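Local atomic coordinates of amidohydrolase (Thermotoga maritima, PDB entry 3OOQ), a protein that probably acts as an amidohydrolase, possibly an allantoinase that opens a hydantoin ring. Residues 58-71 against 106-120. Sequence-based numbering, arbitrary orientation.
Sequences GFVDAHSHIGLFEE and RALAGGVTSVMIVPG
H63 and V118 meet where two neighbouring parallel strands of the TIM barrel of the amidohydrolase family reach their C-terminal ends: V118 CG1 sits over the centre of the imidazole, 3.5 Å from the H63 ring centroid and 12° off its normal, a CH-pi contact. The H63 side chain leaves the backbone pointing away from 106-120, and its ring bends back over the valine methyl, while NE2 is hydrogen-bonded to K151. H63 and H65 form the H-x-H pair at the end of the first barrel strand, which in relatives commonly binds metal. H65 uses its ring edge instead: ND1 donates to V118 O at 2.7 Å, the oxygen lying nearly in the imidazole plane, although the donor stands 29° out of the carbonyl plane. This bond helps to set the rotation of the ring.

Below these histidines the strands 59-61 and 112-117 run parallel, and two beta bulges shift their register. At the first, F59 O takes T113 N at 3.0 Å and, weakly, S114 N. The second spans the corner at A62 and H63, between D61 and S64; here D61 CG, anti to the backbone N, turns the carboxylate so that OD1 accepts H63 N through its anti lone pair in an Asx turn, and OD2 is held by C305 N.

F59, D61, S64, V112, V115 and I117 share one face of the sheet. There I66 CG2 meets V115 CG2 at 3.9 Å, the two side chains crossing at about a right angle, and I66 CD1 reaches A107 of the helix, which ends in a Schellman motif at G111. Farther out, E71 OE2 forms a salt bridge to R278 of a second subunit, while OE1 takes a weak 3.1 Å hydrogen bond, within a salt bridge, from R106 NH1, carboxylate and guanidinium planes 69° apart.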
ATOM      1  N   GLY F  58      29.545 -25.713 -35.640  1.00 21.87           N
ATOM      2  CA  GLY F  58      28.507 -24.865 -35.035  1.00 21.64           C
ATOM      3  C   GLY F  58      29.119 -24.061 -33.896  1.00 22.77           C
ATOM      4  O   GLY F  58      29.978 -24.572 -33.160  1.00 22.59           O
ATOM      5  N   PHE F  59      28.684 -22.809 -33.737  1.00 24.11           N
ATOM      6  CA  PHE F  59      29.127 -21.989 -32.598  1.00 25.19           C
ATOM      7  C   PHE F  59      28.456 -22.415 -31.313  1.00 24.97           C
ATOM      8  O   PHE F  59      27.358 -22.978 -31.321  1.00 24.81           O
ATOM      9  CB  PHE F  59      28.912 -20.496 -32.843  1.00 26.13           C
ATOM     10  CG  PHE F  59      29.649 -19.970 -34.043  1.00 26.95           C
ATOM     11  CD1 PHE F  59      31.016 -20.179 -34.178  1.00 27.16           C
ATOM     12  CD2 PHE F  59      28.976 -19.244 -35.032  1.00 27.52           C
ATOM     13  CE1 PHE F  59      31.711 -19.692 -35.284  1.00 27.14           C
ATOM     14  CE2 PHE F  59      29.664 -18.754 -36.146  1.00 27.03           C
ATOM     15  CZ  PHE F  59      31.032 -18.970 -36.267  1.00 28.08           C
ATOM     16  N   VAL F  60      29.150 -22.154 -30.209  1.00 24.43           N
ATOM     17  CA  VAL F  60      28.769 -22.665 -28.913  1.00 23.71           C
ATOM     18  C   VAL F  60      28.754 -21.483 -27.961  1.00 22.83           C
ATOM     19  O   VAL F  60      29.788 -20.871 -27.708  1.00 21.94           O
ATOM     20  CB  VAL F  60      29.772 -23.748 -28.421  1.00 24.17           C
ATOM     21  CG1 VAL F  60      29.358 -24.317 -27.082  1.00 21.53           C
ATOM     22  CG2 VAL F  60      29.945 -24.876 -29.472  1.00 22.59           C
ATOM     23  N   ASP F  61      27.577 -21.139 -27.459  1.00 22.69           N
ATOM     24  CA  ASP F  61      27.494 -20.051 -26.498  1.00 23.55           C
ATOM     25  C   ASP F  61      27.454 -20.601 -25.089  1.00 22.94           C
ATOM     26  O   ASP F  61      26.491 -21.272 -24.700  1.00 23.55           O
ATOM     27  CB  ASP F  61      26.272 -19.169 -26.743  1.00 24.76           C
ATOM     28  CG  ASP F  61      26.400 -17.818 -26.073  1.00 33.93           C
ATOM     29  OD1 ASP F  61      26.730 -17.770 -24.873  1.00 25.74           O
ATOM     30  OD2 ASP F  61      26.185 -16.795 -26.746  1.00 25.88           O
ATOM     31  N   ALA F  62      28.500 -20.313 -24.327  1.00 21.51           N
ATOM     32  CA  ALA F  62      28.625 -20.881 -22.992  1.00 21.80           C
ATOM     33  C   ALA F  62      27.666 -20.303 -21.917  1.00 21.30           C
ATOM     34  O   ALA F  62      27.631 -20.803 -20.810  1.00 20.40           O
ATOM     35  CB  ALA F  62      30.060 -20.788 -22.528  1.00 21.79           C
ATOM     36  N   HIS F  63      26.866 -19.288 -22.249  1.00 21.89           N
ATOM     37  CA  HIS F  63      25.970 -18.674 -21.247  1.00 21.77           C
ATOM     38  C   HIS F  63      24.823 -17.963 -21.942  1.00 21.48           C
ATOM     39  O   HIS F  63      25.015 -16.905 -22.540  1.00 20.61           O
ATOM     40  CB  HIS F  63      26.745 -17.696 -20.351  1.00 22.09           C
ATOM     41  CG  HIS F  63      25.954 -17.169 -19.189  1.00 25.53           C
ATOM     42  ND1 HIS F  63      24.893 -16.296 -19.341  1.00 23.95           N
ATOM     43  CD2 HIS F  63      26.061 -17.404 -17.858  1.00 23.10           C
ATOM     44  CE1 HIS F  63      24.398 -15.997 -18.154  1.00 23.84           C
ATOM     45  NE2 HIS F  63      25.081 -16.660 -17.238  1.00 25.56           N
ATOM     46  N   SER F  64      23.625 -18.535 -21.848  1.00 21.67           N
ATOM     47  CA  SER F  64      22.504 -18.023 -22.630  1.00 22.01           C
ATOM     48  C   SER F  64      21.167 -18.134 -21.915  1.00 22.08           C
ATOM     49  O   SER F  64      20.953 -19.039 -21.100  1.00 22.31           O
ATOM     50  CB  SER F  64      22.406 -18.797 -23.952  1.00 21.39           C
ATOM     51  OG  SER F  64      21.641 -18.073 -24.890  1.00 21.91           O
ATOM     52  N   HIS F  65      20.248 -17.252 -22.281  1.00 21.99           N
ATOM     53  CA  HIS F  65      18.872 -17.389 -21.827  1.00 22.74           C
ATOM     54  C   HIS F  65      17.889 -17.631 -22.975  1.00 21.75           C
ATOM     55  O   HIS F  65      16.691 -17.542 -22.787  1.00 21.53           O
ATOM     56  CB  HIS F  65      18.473 -16.201 -20.948  1.00 24.97           C
ATOM     57  CG  HIS F  65      19.524 -15.825 -19.948  1.00 29.30           C
ATOM     58  ND1 HIS F  65      19.856 -16.631 -18.879  1.00 27.18           N
ATOM     59  CD2 HIS F  65      20.347 -14.750 -19.877  1.00 27.45           C
ATOM     60  CE1 HIS F  65      20.816 -16.058 -18.175  1.00 28.89           C
ATOM     61  NE2 HIS F  65      21.136 -14.915 -18.758  1.00 29.75           N
ATOM     62  N   ILE F  66      18.400 -17.994 -24.154  1.00 21.37           N
ATOM     63  CA  ILE F  66      17.529 -18.351 -25.280  1.00 20.27           C
ATOM     64  C   ILE F  66      16.554 -19.444 -24.852  1.00 19.86           C
ATOM     65  O   ILE F  66      16.896 -20.323 -24.057  1.00 20.09           O
ATOM     66  CB  ILE F  66      18.327 -18.750 -26.552  1.00 20.53           C
ATOM     67  CG1 ILE F  66      17.401 -18.755 -27.783  1.00 18.40           C
ATOM     68  CG2 ILE F  66      19.051 -20.123 -26.362  1.00 18.44           C
ATOM     69  CD1 ILE F  66      18.109 -18.518 -29.113  1.00 20.52           C
ATOM     70  N   GLY F  67      15.327 -19.372 -25.348  1.00 21.30           N
ATOM     71  CA  GLY F  67      14.302 -20.328 -24.964  1.00 22.38           C
ATOM     72  C   GLY F  67      13.671 -20.039 -23.610  1.00 23.71           C
ATOM     73  O   GLY F  67      12.522 -20.425 -23.374  1.00 24.61           O
ATOM     74  N   LEU F  68      14.410 -19.377 -22.718  1.00 24.40           N
ATOM     75  CA  LEU F  68      13.876 -18.982 -21.396  1.00 25.82           C
ATOM     76  C   LEU F  68      13.113 -17.659 -21.427  1.00 26.56           C
ATOM     77  O   LEU F  68      12.116 -17.485 -20.720  1.00 27.28           O
ATOM     78  CB  LEU F  68      14.996 -18.861 -20.345  1.00 26.33           C
ATOM     79  CG  LEU F  68      15.686 -20.104 -19.800  1.00 26.50           C
ATOM     80  CD1 LEU F  68      16.592 -19.709 -18.645  1.00 26.87           C
ATOM     81  CD2 LEU F  68      14.657 -21.084 -19.289  1.00 27.60           C
ATOM     82  N   PHE F  69      13.630 -16.724 -22.213  1.00 26.66           N
ATOM     83  CA  PHE F  69      13.062 -15.402 -22.362  1.00 27.75           C
ATOM     84  C   PHE F  69      12.581 -15.348 -23.813  1.00 26.20           C
ATOM     85  O   PHE F  69      13.303 -14.890 -24.692  1.00 26.79           O
ATOM     86  CB  PHE F  69      14.178 -14.387 -22.075  1.00 30.22           C
ATOM     87  CG  PHE F  69      13.729 -12.961 -21.959  1.00 49.43           C
ATOM     88  CD1 PHE F  69      12.691 -12.462 -22.739  1.00 32.78           C
ATOM     89  CD2 PHE F  69      14.391 -12.091 -21.087  1.00 32.88           C
ATOM     90  CE1 PHE F  69      12.286 -11.126 -22.641  1.00 49.94           C
ATOM     91  CE2 PHE F  69      14.004 -10.752 -20.987  1.00 49.62           C
ATOM     92  CZ  PHE F  69      12.947 -10.272 -21.767  1.00 33.70           C
ATOM     93  N   GLU F  70      11.385 -15.873 -24.062  1.00 25.11           N
ATOM     94  CA  GLU F  70      10.864 -16.052 -25.433  1.00 25.30           C
ATOM     95  C   GLU F  70      10.884 -14.730 -26.199  1.00 24.58           C
ATOM     96  O   GLU F  70      10.594 -13.667 -25.621  1.00 24.54           O
ATOM     97  CB  GLU F  70       9.420 -16.615 -25.403  1.00 25.98           C
ATOM     98  CG  GLU F  70       8.847 -16.951 -26.802  1.00 26.67           C
ATOM     99  CD  GLU F  70       7.371 -17.367 -26.826  1.00 26.51           C
ATOM    100  OE1 GLU F  70       6.720 -17.531 -25.769  1.00 26.71           O
ATOM    101  OE2 GLU F  70       6.854 -17.542 -27.946  1.00 27.79           O
ATOM    102  N   GLU F  71      11.233 -14.785 -27.479  1.00 23.24           N
ATOM    103  CA  GLU F  71      11.304 -13.574 -28.282  1.00 22.95           C
ATOM    104  C   GLU F  71       9.937 -13.180 -28.834  1.00 23.23           C
ATOM    105  O   GLU F  71       9.118 -14.036 -29.160  1.00 23.42           O
ATOM    106  CB  GLU F  71      12.334 -13.701 -29.415  1.00 22.87           C
ATOM    107  CG  GLU F  71      12.530 -12.387 -30.231  1.00 22.30           C
ATOM    108  CD  GLU F  71      13.787 -12.391 -31.109  1.00 22.80           C
ATOM    109  OE1 GLU F  71      14.278 -13.487 -31.445  1.00 23.08           O
ATOM    110  OE2 GLU F  71      14.289 -11.298 -31.479  1.00 22.89           O
ATOM    111  N   ARG F 106      16.474 -18.262 -35.594  1.00 26.22           N
ATOM    112  CA  ARG F 106      17.310 -17.102 -35.866  1.00 26.19           C
ATOM    113  C   ARG F 106      18.754 -17.350 -35.430  1.00 25.43           C
ATOM    114  O   ARG F 106      19.681 -16.904 -36.102  1.00 26.33           O
ATOM    115  CB  ARG F 106      16.736 -15.849 -35.188  1.00 26.92           C
ATOM    116  CG  ARG F 106      15.428 -15.357 -35.815  1.00 27.12           C
ATOM    117  CD  ARG F 106      14.823 -14.203 -35.020  1.00 27.27           C
ATOM    118  NE  ARG F 106      13.610 -13.690 -35.661  1.00 27.89           N
ATOM    119  CZ  ARG F 106      12.418 -13.544 -35.075  1.00 28.11           C
ATOM    120  NH1 ARG F 106      12.225 -13.827 -33.789  1.00 27.36           N
ATOM    121  NH2 ARG F 106      11.408 -13.073 -35.788  1.00 28.32           N
ATOM    122  N   ALA F 107      18.945 -18.085 -34.333  1.00 23.94           N
ATOM    123  CA  ALA F 107      20.305 -18.442 -33.866  1.00 23.05           C
ATOM    124  C   ALA F 107      21.024 -19.410 -34.833  1.00 23.22           C
ATOM    125  O   ALA F 107      22.219 -19.263 -35.103  1.00 22.79           O
ATOM    126  CB  ALA F 107      20.256 -19.024 -32.474  1.00 21.42           C
ATOM    127  N   LEU F 108      20.275 -20.386 -35.344  1.00 23.30           N
ATOM    128  CA  LEU F 108      20.750 -21.273 -36.406  1.00 23.92           C
ATOM    129  C   LEU F 108      21.140 -20.477 -37.659  1.00 24.59           C
ATOM    130  O   LEU F 108      22.194 -20.722 -38.239  1.00 26.38           O
ATOM    131  CB  LEU F 108      19.700 -22.350 -36.715  1.00 24.00           C
ATOM    132  CG  LEU F 108      19.421 -23.399 -35.616  1.00 23.45           C
ATOM    133  CD1 LEU F 108      18.140 -24.193 -35.907  1.00 24.52           C
ATOM    134  CD2 LEU F 108      20.607 -24.361 -35.426  1.00 23.94           C
ATOM    135  N   ALA F 109      20.312 -19.516 -38.061  1.00 23.02           N
ATOM    136  CA  ALA F 109      20.640 -18.618 -39.160  1.00 22.62           C
ATOM    137  C   ALA F 109      21.893 -17.750 -38.895  1.00 23.06           C
ATOM    138  O   ALA F 109      22.411 -17.115 -39.817  1.00 23.43           O
ATOM    139  CB  ALA F 109      19.400 -17.720 -39.539  1.00 22.11           C
ATOM    140  N   GLY F 110      22.352 -17.705 -37.643  1.00 22.47           N
ATOM    141  CA  GLY F 110      23.625 -17.069 -37.310  1.00 22.64           C
ATOM    142  C   GLY F 110      24.735 -18.063 -36.995  1.00 22.67           C
ATOM    143  O   GLY F 110      25.828 -17.687 -36.570  1.00 22.38           O
ATOM    144  N   GLY F 111      24.439 -19.342 -37.173  1.00 23.27           N
ATOM    145  CA  GLY F 111      25.449 -20.383 -37.090  1.00 23.45           C
ATOM    146  C   GLY F 111      25.711 -20.936 -35.712  1.00 22.97           C
ATOM    147  O   GLY F 111      26.711 -21.602 -35.512  1.00 23.47           O
ATOM    148  N   VAL F 112      24.808 -20.671 -34.765  1.00 22.69           N
ATOM    149  CA  VAL F 112      24.916 -21.187 -33.403  1.00 21.65           C
ATOM    150  C   VAL F 112      24.121 -22.482 -33.244  1.00 21.62           C
ATOM    151  O   VAL F 112      22.924 -22.540 -33.555  1.00 21.33           O
ATOM    152  CB  VAL F 112      24.410 -20.147 -32.362  1.00 21.75           C
ATOM    153  CG1 VAL F 112      24.588 -20.681 -30.943  1.00 19.12           C
ATOM    154  CG2 VAL F 112      25.175 -18.836 -32.517  1.00 20.19           C
ATOM    155  N   THR F 113      24.772 -23.524 -32.737  1.00 21.49           N
ATOM    156  CA  THR F 113      24.111 -24.823 -32.654  1.00 22.16           C
ATOM    157  C   THR F 113      23.923 -25.338 -31.229  1.00 22.57           C
ATOM    158  O   THR F 113      22.989 -26.088 -30.966  1.00 24.08           O
ATOM    159  CB  THR F 113      24.871 -25.889 -33.478  1.00 22.94           C
ATOM    160  OG1 THR F 113      26.231 -25.948 -33.028  1.00 23.02           O
ATOM    161  CG2 THR F 113      24.834 -25.552 -34.959  1.00 23.06           C
ATOM    162  N   SER F 114      24.808 -24.949 -30.319  1.00 21.98           N
ATOM    163  CA  SER F 114      24.766 -25.414 -28.919  1.00 22.17           C
ATOM    164  C   SER F 114      24.898 -24.242 -27.950  1.00 21.68           C
ATOM    165  O   SER F 114      25.627 -23.292 -28.220  1.00 21.64           O
ATOM    166  CB  SER F 114      25.908 -26.414 -28.635  1.00 22.30           C
ATOM    167  OG  SER F 114      25.770 -27.605 -29.401  1.00 28.60           O
ATOM    168  N   VAL F 115      24.208 -24.323 -26.817  1.00 20.87           N
ATOM    169  CA  VAL F 115      24.293 -23.292 -25.786  1.00 20.64           C
ATOM    170  C   VAL F 115      24.127 -23.921 -24.415  1.00 21.22           C
ATOM    171  O   VAL F 115      23.475 -24.962 -24.263  1.00 21.41           O
ATOM    172  CB  VAL F 115      23.181 -22.178 -25.946  1.00 20.71           C
ATOM    173  CG1 VAL F 115      23.201 -21.549 -27.342  1.00 23.51           C
ATOM    174  CG2 VAL F 115      21.794 -22.767 -25.702  1.00 23.29           C
HETATM  175  N   MSE F 116      24.712 -23.294 -23.412  1.00 23.05           N
HETATM  176  CA  MSE F 116      24.231 -23.532 -22.067  1.00 25.64           C
HETATM  177  C   MSE F 116      23.089 -22.559 -21.727  1.00 23.84           C
HETATM  178  O   MSE F 116      23.262 -21.335 -21.725  1.00 22.66           O
HETATM  179  CB  MSE F 116      25.316 -23.484 -21.003  1.00 30.44           C
HETATM  180  CG  MSE F 116      24.800 -24.225 -19.746  1.00 20.94           C
HETATM  181 SE   MSE F 116      25.817 -24.081 -18.206  1.00 39.63          SE
HETATM  182  CE  MSE F 116      25.966 -22.120 -18.068  1.00 22.10           C
ATOM    183  N   ILE F 117      21.915 -23.129 -21.477  1.00 22.71           N
ATOM    184  CA  ILE F 117      20.802 -22.366 -20.957  1.00 21.96           C
ATOM    185  C   ILE F 117      20.963 -22.334 -19.447  1.00 21.29           C
ATOM    186  O   ILE F 117      21.264 -23.359 -18.812  1.00 21.60           O
ATOM    187  CB  ILE F 117      19.436 -22.956 -21.368  1.00 23.04           C
ATOM    188  CG1 ILE F 117      19.371 -24.456 -21.049  1.00 26.24           C
ATOM    189  CG2 ILE F 117      19.177 -22.653 -22.844  1.00 26.43           C
ATOM    190  CD1 ILE F 117      17.981 -25.095 -21.161  1.00 24.26           C
ATOM    191  N   VAL F 118      20.786 -21.151 -18.874  1.00 20.67           N
ATOM    192  CA  VAL F 118      21.079 -20.920 -17.465  1.00 20.01           C
ATOM    193  C   VAL F 118      20.078 -19.871 -16.910  1.00 19.84           C
ATOM    194  O   VAL F 118      19.623 -18.997 -17.659  1.00 19.87           O
ATOM    195  CB  VAL F 118      22.572 -20.500 -17.337  1.00 20.33           C
ATOM    196  CG1 VAL F 118      22.848 -19.145 -18.008  1.00 19.58           C
ATOM    197  CG2 VAL F 118      23.069 -20.513 -15.927  1.00 19.42           C
ATOM    198  N   PRO F 119      19.719 -19.962 -15.613  1.00 20.12           N
ATOM    199  CA  PRO F 119      18.995 -18.837 -15.024  1.00 20.08           C
ATOM    200  C   PRO F 119      19.822 -17.535 -15.088  1.00 20.52           C
ATOM    201  O   PRO F 119      21.054 -17.566 -15.301  1.00 20.19           O
ATOM    202  CB  PRO F 119      18.794 -19.263 -13.561  1.00 20.22           C
ATOM    203  CG  PRO F 119      18.939 -20.743 -13.534  1.00 19.57           C
ATOM    204  CD  PRO F 119      19.942 -21.054 -14.639  1.00 20.55           C
ATOM    205  N   GLY F 120      19.139 -16.403 -14.923  1.00 20.45           N
ATOM    206  CA  GLY F 120      19.775 -15.091 -14.890  1.00 20.83           C
ATOM    207  C   GLY F 120      20.453 -14.779 -13.553  1.00 22.05           C
ATOM    208  O   GLY F 120      20.849 -15.680 -12.799  1.00 22.68           O
TER